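Arylmalonate decarboxylase (Bordetella bronchiseptica, PDB 2VLB) catalyses the decarboxylation of 2-aryl-2-methylmalonates to 2-arylpropionates, releasing carbon dioxide. Local coordinates at residues 22-27 with 192-197; 79-84 with 104-109. All coordinates share one frame; numbering follows the deposited sequence. Where two conformers were deposited one is given.

Contact 1: residues 22-27 with 192-197; sequences VPADGA and GLLTLD
The D25 carboxylate meets T195 and L196 at one face and at its edges. The backbone N of T195 sits over one face, 53° out of the carboxylate plane, and donates to OD1. This bond is short, 2.6 Å from T195 N to D25 OD1, and nearly straight at 164°. At the edge, L196 N uses the syn lone pair of OD1. It is 3.0 Å from L196 N to D25 OD1, and the angle is more bent at 141°. The T195 hydroxyl donates to the other oxygen, again on the syn side, with T195 OG1 2.6 Å from D25 OD2. T195 thus grips the carboxylate through both its N-H and its hydroxyl, and the two side chains cross at about a right angle.

CG of D25 is anti to its backbone N, which carries the carboxylate across to the loop. R28 makes a salt bridge to OD1. Water 1 donates to D25 OD2 and to G192 O. Water 2 accepts from D25 N and donates to L193 O. The apolar contact is A24 CB with L194 CD2, 4.1 Å apart. Separately, L196 CG lies against D25 OD1, at 3.6 Å. D25 is also the centre of an inverse gamma turn, closed by G26 N to A24 O at 2.9 Å.

The contact joins the short helix 24-27, which follows strand 10-15 of one parallel sheet, to the loop after strand 185-189 of the other. P215 of helix 213-225 touches D25, T195 and L196. L169 of helix 166-179 packs on T195, whose hydroxyl also bonds S212 at the end of strand 210-212.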
ATOM      1  N   VAL A  22      -0.045   3.984  13.481  1.00 41.83           N
ATOM      2  CA  VAL A  22       0.932   3.623  12.443  1.00 40.22           C
ATOM      3  C   VAL A  22       0.720   2.139  12.205  1.00 39.20           C
ATOM      4  O   VAL A  22       0.737   1.377  13.153  1.00 37.46           O
ATOM      5  CB  VAL A  22       2.398   3.881  12.882  1.00 41.71           C
ATOM      6  CG1 VAL A  22       3.386   3.333  11.858  1.00 35.11           C
ATOM      7  CG2 VAL A  22       2.628   5.377  13.051  1.00 35.69           C
ATOM      8  N   PRO A  23       0.502   1.729  10.941  1.00 39.25           N
ATOM      9  CA  PRO A  23       0.322   0.292  10.660  1.00 39.86           C
ATOM     10  C   PRO A  23       1.486  -0.586  11.139  1.00 39.75           C
ATOM     11  O   PRO A  23       2.645  -0.280  10.872  1.00 42.18           O
ATOM     12  CB  PRO A  23       0.190   0.249   9.130  1.00 38.86           C
ATOM     13  CG  PRO A  23      -0.358   1.661   8.770  1.00 40.89           C
ATOM     14  CD  PRO A  23       0.358   2.571   9.726  1.00 41.00           C
ATOM     15  N   ALA A  24       1.171  -1.663  11.856  1.00 42.54           N
ATOM     16  CA  ALA A  24       2.175  -2.595  12.372  1.00 43.74           C
ATOM     17  C   ALA A  24       2.915  -3.308  11.241  1.00 47.56           C
ATOM     18  O   ALA A  24       4.120  -3.534  11.333  1.00 48.16           O
ATOM     19  CB  ALA A  24       1.515  -3.620  13.308  1.00 44.30           C
ATOM     20  N   ASP A  25       2.172  -3.639  10.179  1.00 51.44           N
ATOM     21  CA  ASP A  25       2.664  -4.348   8.984  1.00 53.37           C
ATOM     22  C   ASP A  25       3.489  -3.447   8.057  1.00 55.42           C
ATOM     23  O   ASP A  25       3.049  -3.059   6.964  1.00 56.43           O
ATOM     24  CB  ASP A  25       1.477  -4.865   8.167  1.00 51.94           C
ATOM     25  CG  ASP A  25       1.878  -5.922   7.156  1.00 47.65           C
ATOM     26  OD1 ASP A  25       2.671  -6.832   7.506  1.00 43.64           O
ATOM     27  OD2 ASP A  25       1.371  -5.858   6.022  1.00 34.61           O
ATOM     28  N   GLY A  26       4.693  -3.136   8.488  1.00 55.71           N
ATOM     29  CA  GLY A  26       5.545  -2.282   7.709  1.00 54.25           C
ATOM     30  C   GLY A  26       6.478  -1.598   8.666  1.00 54.02           C
ATOM     31  O   GLY A  26       7.669  -1.488   8.386  1.00 54.96           O
ATOM     32  N   ALA A  27       5.938  -1.149   9.801  1.00 52.48           N
ATOM     33  CA  ALA A  27       6.748  -0.493  10.819  1.00 52.08           C
ATOM     34  C   ALA A  27       7.959  -1.361  11.169  1.00 51.57           C
ATOM     35  O   ALA A  27       9.060  -0.828  11.329  1.00 51.30           O
ATOM     36  CB  ALA A  27       5.920  -0.170  12.064  1.00 54.08           C
ATOM     37  N   GLY A 192      -5.035  -8.029   5.707  1.00 42.01           N
ATOM     38  CA  GLY A 192      -5.191  -8.004   7.169  1.00 41.40           C
ATOM     39  C   GLY A 192      -4.011  -7.349   7.863  1.00 41.87           C
ATOM     40  O   GLY A 192      -3.127  -6.812   7.209  1.00 42.29           O
ATOM     41  N   LEU A 193      -3.978  -7.406   9.189  1.00 40.75           N
ATOM     42  CA  LEU A 193      -2.992  -6.629   9.969  1.00 44.69           C
ATOM     43  C   LEU A 193      -1.506  -6.944   9.703  1.00 44.65           C
ATOM     44  O   LEU A 193      -0.667  -6.063   9.883  1.00 45.28           O
ATOM     45  CB  LEU A 193      -3.275  -6.703  11.486  1.00 43.88           C
ATOM     46  CG  LEU A 193      -4.528  -5.995  12.046  1.00 51.67           C
ATOM     47  CD1 LEU A 193      -4.517  -6.081  13.558  1.00 55.11           C
ATOM     48  CD2 LEU A 193      -4.689  -4.535  11.585  1.00 54.28           C
ATOM     49  N   LEU A 194      -1.184  -8.181   9.309  1.00 44.55           N
ATOM     50  CA  LEU A 194       0.232  -8.590   9.123  1.00 45.12           C
ATOM     51  C   LEU A 194       0.455  -9.457   7.882  1.00 44.93           C
ATOM     52  O   LEU A 194      -0.051 -10.576   7.795  1.00 46.16           O
ATOM     53  CB  LEU A 194       0.770  -9.321  10.368  1.00 46.38           C
ATOM     54  CG  LEU A 194       0.566  -8.700  11.769  1.00 51.16           C
ATOM     55  CD1 LEU A 194       0.715  -9.728  12.908  1.00 54.55           C
ATOM     56  CD2 LEU A 194       1.506  -7.501  11.997  1.00 54.88           C
ATOM     57  N   THR A 195       1.239  -8.949   6.938  1.00 43.99           N
ATOM     58  CA  THR A 195       1.502  -9.668   5.693  1.00 43.35           C
ATOM     59  C   THR A 195       2.984  -9.964   5.466  1.00 43.45           C
ATOM     60  O   THR A 195       3.300 -10.783   4.602  1.00 43.30           O
ATOM     61  CB  THR A 195       0.970  -8.913   4.435  1.00 44.06           C
ATOM     62  OG1 THR A 195       1.689  -7.672   4.244  1.00 44.91           O
ATOM     63  CG2 THR A 195      -0.569  -8.635   4.528  1.00 41.33           C
ATOM     64  N   LEU A 196       3.875  -9.289   6.208  1.00 42.94           N
ATOM     65  CA  LEU A 196       5.322  -9.297   5.893  1.00 44.63           C
ATOM     66  C   LEU A 196       5.890 -10.699   5.800  1.00 43.92           C
ATOM     67  O   LEU A 196       6.673 -10.991   4.899  1.00 44.78           O
ATOM     68  CB  LEU A 196       6.143  -8.506   6.915  1.00 44.47           C
ATOM     69  CG  LEU A 196       6.190  -6.984   6.859  1.00 48.05           C
ATOM     70  CD1 LEU A 196       7.017  -6.478   8.019  1.00 46.41           C
ATOM     71  CD2 LEU A 196       6.765  -6.470   5.537  1.00 46.81           C
ATOM     72  N   ASP A 197       5.491 -11.564   6.731  1.00 45.15           N
ATOM     73  CA  ASP A 197       6.043 -12.918   6.825  1.00 42.78           C
ATOM     74  C   ASP A 197       5.716 -13.804   5.624  1.00 42.23           C
ATOM     75  O   ASP A 197       6.458 -14.740   5.332  1.00 39.77           O
ATOM     76  CB  ASP A 197       5.601 -13.617   8.125  1.00 43.80           C
ATOM     77  CG  ASP A 197       6.292 -13.060   9.367  1.00 45.41           C
ATOM     78  OD1 ASP A 197       7.183 -12.189   9.246  1.00 46.94           O
ATOM     79  OD2 ASP A 197       5.933 -13.496  10.479  1.00 50.52           O
TER
HETATM   80  O   HOH W   1      -1.321  -5.068   6.180  1.00 35.83           O
HETATM   81  O   HOH W   2      -0.902  -3.572  10.183  1.00 38.99           O

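Contact 2: residues 79-84 with 104-109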
ATOM      1  N   LEU A  79      -8.806   5.359  -1.332  1.00 42.25           N
ATOM      2  CA  LEU A  79      -8.457   6.696  -1.837  1.00 42.97           C
ATOM      3  C   LEU A  79      -7.350   6.642  -2.865  1.00 44.36           C
ATOM      4  O   LEU A  79      -7.395   7.378  -3.861  1.00 44.52           O
ATOM      5  CB  LEU A  79      -8.092   7.650  -0.707  1.00 43.90           C
ATOM      6  CG  LEU A  79      -9.282   8.231   0.068  1.00 49.67           C
ATOM      7  CD1 LEU A  79      -8.806   8.848   1.362  1.00 45.86           C
ATOM      8  CD2 LEU A  79     -10.100   9.267  -0.782  1.00 47.37           C
ATOM      9  N   SER A  80      -6.365   5.758  -2.658  1.00 43.56           N
ATOM     10  CA  SER A  80      -5.214   5.681  -3.585  1.00 41.14           C
ATOM     11  C   SER A  80      -5.548   5.029  -4.935  1.00 41.70           C
ATOM     12  O   SER A  80      -4.938   5.375  -5.938  1.00 40.71           O
ATOM     13  CB  SER A  80      -4.027   4.900  -2.971  1.00 40.47           C
ATOM     14  OG  SER A  80      -3.610   5.478  -1.755  0.75 41.36           O
ATOM     15  N   PHE A  81      -6.442   4.039  -4.941  1.00 42.38           N
ATOM     16  CA  PHE A  81      -6.687   3.229  -6.141  1.00 41.10           C
ATOM     17  C   PHE A  81      -8.058   3.391  -6.815  1.00 42.56           C
ATOM     18  O   PHE A  81      -8.164   3.220  -8.036  1.00 43.00           O
ATOM     19  CB  PHE A  81      -6.553   1.731  -5.807  1.00 40.24           C
ATOM     20  CG  PHE A  81      -5.137   1.255  -5.596  1.00 39.41           C
ATOM     21  CD1 PHE A  81      -4.299   0.986  -6.688  1.00 41.47           C
ATOM     22  CD2 PHE A  81      -4.659   1.017  -4.308  1.00 41.16           C
ATOM     23  CE1 PHE A  81      -2.998   0.516  -6.496  1.00 42.65           C
ATOM     24  CE2 PHE A  81      -3.355   0.508  -4.099  1.00 42.37           C
ATOM     25  CZ  PHE A  81      -2.526   0.257  -5.196  1.00 41.48           C
ATOM     26  N   TYR A  82      -9.121   3.643  -6.038  1.00 41.37           N
ATOM     27  CA  TYR A  82     -10.483   3.337  -6.549  1.00 41.60           C
ATOM     28  C   TYR A  82     -10.973   4.295  -7.622  1.00 41.76           C
ATOM     29  O   TYR A  82     -11.930   3.996  -8.314  1.00 41.67           O
ATOM     30  CB  TYR A  82     -11.529   3.223  -5.433  1.00 41.92           C
ATOM     31  CG  TYR A  82     -11.495   1.928  -4.641  1.00 40.96           C
ATOM     32  CD1 TYR A  82     -10.352   1.105  -4.630  1.00 39.28           C
ATOM     33  CD2 TYR A  82     -12.584   1.549  -3.866  1.00 46.40           C
ATOM     34  CE1 TYR A  82     -10.311  -0.065  -3.887  1.00 41.12           C
ATOM     35  CE2 TYR A  82     -12.553   0.375  -3.121  1.00 48.02           C
ATOM     36  CZ  TYR A  82     -11.415  -0.418  -3.133  1.00 45.32           C
ATOM     37  OH  TYR A  82     -11.403  -1.577  -2.387  1.00 46.56           O
ATOM     38  N   ARG A  83     -10.325   5.447  -7.757  1.00 40.99           N
ATOM     39  CA  ARG A  83     -10.752   6.413  -8.772  1.00 41.85           C
ATOM     40  C   ARG A  83      -9.766   6.515  -9.935  1.00 42.32           C
ATOM     41  O   ARG A  83      -9.910   7.369 -10.807  1.00 44.76           O
ATOM     42  CB  ARG A  83     -10.978   7.785  -8.133  1.00 40.77           C
ATOM     43  CG  ARG A  83     -12.174   7.762  -7.164  1.00 38.79           C
ATOM     44  CD  ARG A  83     -12.371   9.154  -6.549  1.00 39.59           C
ATOM     45  NE  ARG A  83     -13.610   9.199  -5.790  1.00 42.06           N
ATOM     46  CZ  ARG A  83     -13.726   8.838  -4.508  1.00 51.54           C
ATOM     47  NH1 ARG A  83     -12.660   8.443  -3.821  1.00 51.88           N
ATOM     48  NH2 ARG A  83     -14.907   8.906  -3.912  1.00 46.16           N
ATOM     49  N   GLY A  84      -8.774   5.639  -9.953  1.00 43.42           N
ATOM     50  CA  GLY A  84      -7.748   5.644 -11.014  1.00 42.43           C
ATOM     51  C   GLY A  84      -6.559   6.562 -10.753  1.00 43.50           C
ATOM     52  O   GLY A  84      -6.501   7.289  -9.743  1.00 40.72           O
ATOM     53  N   THR A 104       3.204  11.401  -1.191  1.00 42.33           N
ATOM     54  CA  THR A 104       3.044  10.179  -1.984  1.00 41.91           C
ATOM     55  C   THR A 104       1.798   9.423  -1.522  1.00 42.03           C
ATOM     56  O   THR A 104       1.060   9.903  -0.628  1.00 40.84           O
ATOM     57  CB  THR A 104       4.321   9.302  -1.929  1.00 42.45           C
ATOM     58  OG1 THR A 104       4.209   8.223  -2.867  1.00 43.32           O
ATOM     59  CG2 THR A 104       4.545   8.720  -0.511  1.00 41.21           C
ATOM     60  N   THR A 105       1.510   8.280  -2.150  1.00 41.64           N
ATOM     61  CA  THR A 105       0.380   7.437  -1.739  1.00 39.89           C
ATOM     62  C   THR A 105       0.715   5.961  -1.881  1.00 41.26           C
ATOM     63  O   THR A 105       1.708   5.602  -2.517  1.00 38.77           O
ATOM     64  CB  THR A 105      -0.926   7.702  -2.560  1.00 42.14           C
ATOM     65  OG1 THR A 105      -0.801   7.110  -3.850  1.00 45.24           O
ATOM     66  CG2 THR A 105      -1.222   9.222  -2.713  1.00 44.05           C
ATOM     67  N   MET A 106      -0.154   5.123  -1.339  1.00 38.01           N
ATOM     68  CA  MET A 106      -0.020   3.669  -1.467  1.00 40.44           C
ATOM     69  C   MET A 106       0.021   3.149  -2.930  1.00 37.73           C
ATOM     70  O   MET A 106       0.712   2.157  -3.214  1.00 38.31           O
ATOM     71  CB  MET A 106      -1.138   2.969  -0.688  1.00 38.05           C
ATOM     72  CG  MET A 106      -0.979   1.407  -0.635  1.00 42.21           C
ATOM     73  SD  MET A 106      -2.456   0.565   0.001  1.00 46.80           S
ATOM     74  CE  MET A 106      -2.166   0.784   1.767  1.00 44.66           C
ATOM     75  N   SER A 107      -0.795   3.730  -3.808  1.00 36.67           N
ATOM     76  CA  SER A 107      -0.827   3.315  -5.217  1.00 38.63           C
ATOM     77  C   SER A 107       0.458   3.693  -5.957  1.00 38.46           C
ATOM     78  O   SER A 107       0.998   2.914  -6.754  1.00 37.19           O
ATOM     79  CB  SER A 107      -2.063   3.884  -5.944  1.00 35.07           C
ATOM     80  OG  SER A 107      -2.133   5.302  -5.876  1.00 40.33           O
ATOM     81  N   THR A 108       0.938   4.912  -5.717  1.00 36.94           N
ATOM     82  CA  THR A 108       2.255   5.318  -6.228  1.00 35.91           C
ATOM     83  C   THR A 108       3.338   4.356  -5.724  1.00 39.51           C
ATOM     84  O   THR A 108       4.153   3.856  -6.518  1.00 39.76           O
ATOM     85  CB  THR A 108       2.551   6.772  -5.852  1.00 34.18           C
ATOM     86  OG1 THR A 108       1.569   7.600  -6.480  1.00 37.12           O
ATOM     87  CG2 THR A 108       3.957   7.223  -6.310  1.00 38.62           C
ATOM     88  N   ALA A 109       3.325   4.066  -4.421  1.00 38.54           N
ATOM     89  CA  ALA A 109       4.259   3.092  -3.832  1.00 38.97           C
ATOM     90  C   ALA A 109       4.212   1.736  -4.524  1.00 41.41           C
ATOM     91  O   ALA A 109       5.256   1.158  -4.824  1.00 40.37           O
ATOM     92  CB  ALA A 109       3.990   2.912  -2.324  1.00 38.44           C
TER
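S107 lies over one face of the F81 ring, and M106 lies at its edge. The CB of S107 is 3.6 Å from the ring centroid and 15° off the ring normal, so this is a CH-pi contact over the face. The backbone joins in, with S107 CA 3.5 Å from F81 CZ. The M106 sulfur approaches near the ring plane, with SD 4.2 Å from F81 CE2. With CG anti to the backbone N (chi1 -173°), the M106 chain extends to bring SD to this edge, and the bend at chi3 leaves the methyl farther from the ring. F139 of helix 130-142 meets F81 edge-to-face, and L136 of the same helix touches it too.

S107 also faces the backbone of S80. Its OG is 2.8 Å from S80 O. Whether its one proton goes there is not settled, since another acceptor is within reach.

S80 points toward the start of helix 106-116. In the conformer given, its OG is 3.6 Å from T105 CB, but its hydrogen bond goes to G76 O, just before helix 77-81. T105 is the N-cap of helix 106-116. Its OG1 accepts a weak but straight bond from T108 N, 3.4 Å long at 177°. The same hydroxyl is hydrogen-bonded to N88 OD1, on helix 85-99.

Helices 77-81 and 106-116 follow parallel strands 69-74 and 103-105, neighbours at one end of their sheet, and the contact packs the two helices together. All the touching residues are buried. S107 has two roles: its carbon packs on the F81 ring while its oxygen faces the S80 carbonyl. No charged group meets across the contact, so this buried fit rests on an aromatic face and neutral hydroxyls.

Contact 1 is partly buried, with two exposed residues and two bridging waters; all the touching residues of contact 2 are buried. Contact 1 bridges the two parallel sheets, in segments 165 residues apart. Contact 2 stays with the first sheet, where helices 77-81 and 106-116 follow neighbouring strands, 69-74 and 103-105. The chemistry follows the place. A carboxylate and a backbone loop hold contact 1, while a ring face and hydroxyls hold contact 2. Helix 213-225 borders both, through P215 at contact 1 and through S214 beside M106 at contact 2. The centres are 18 Å apart, and the contacts do not touch.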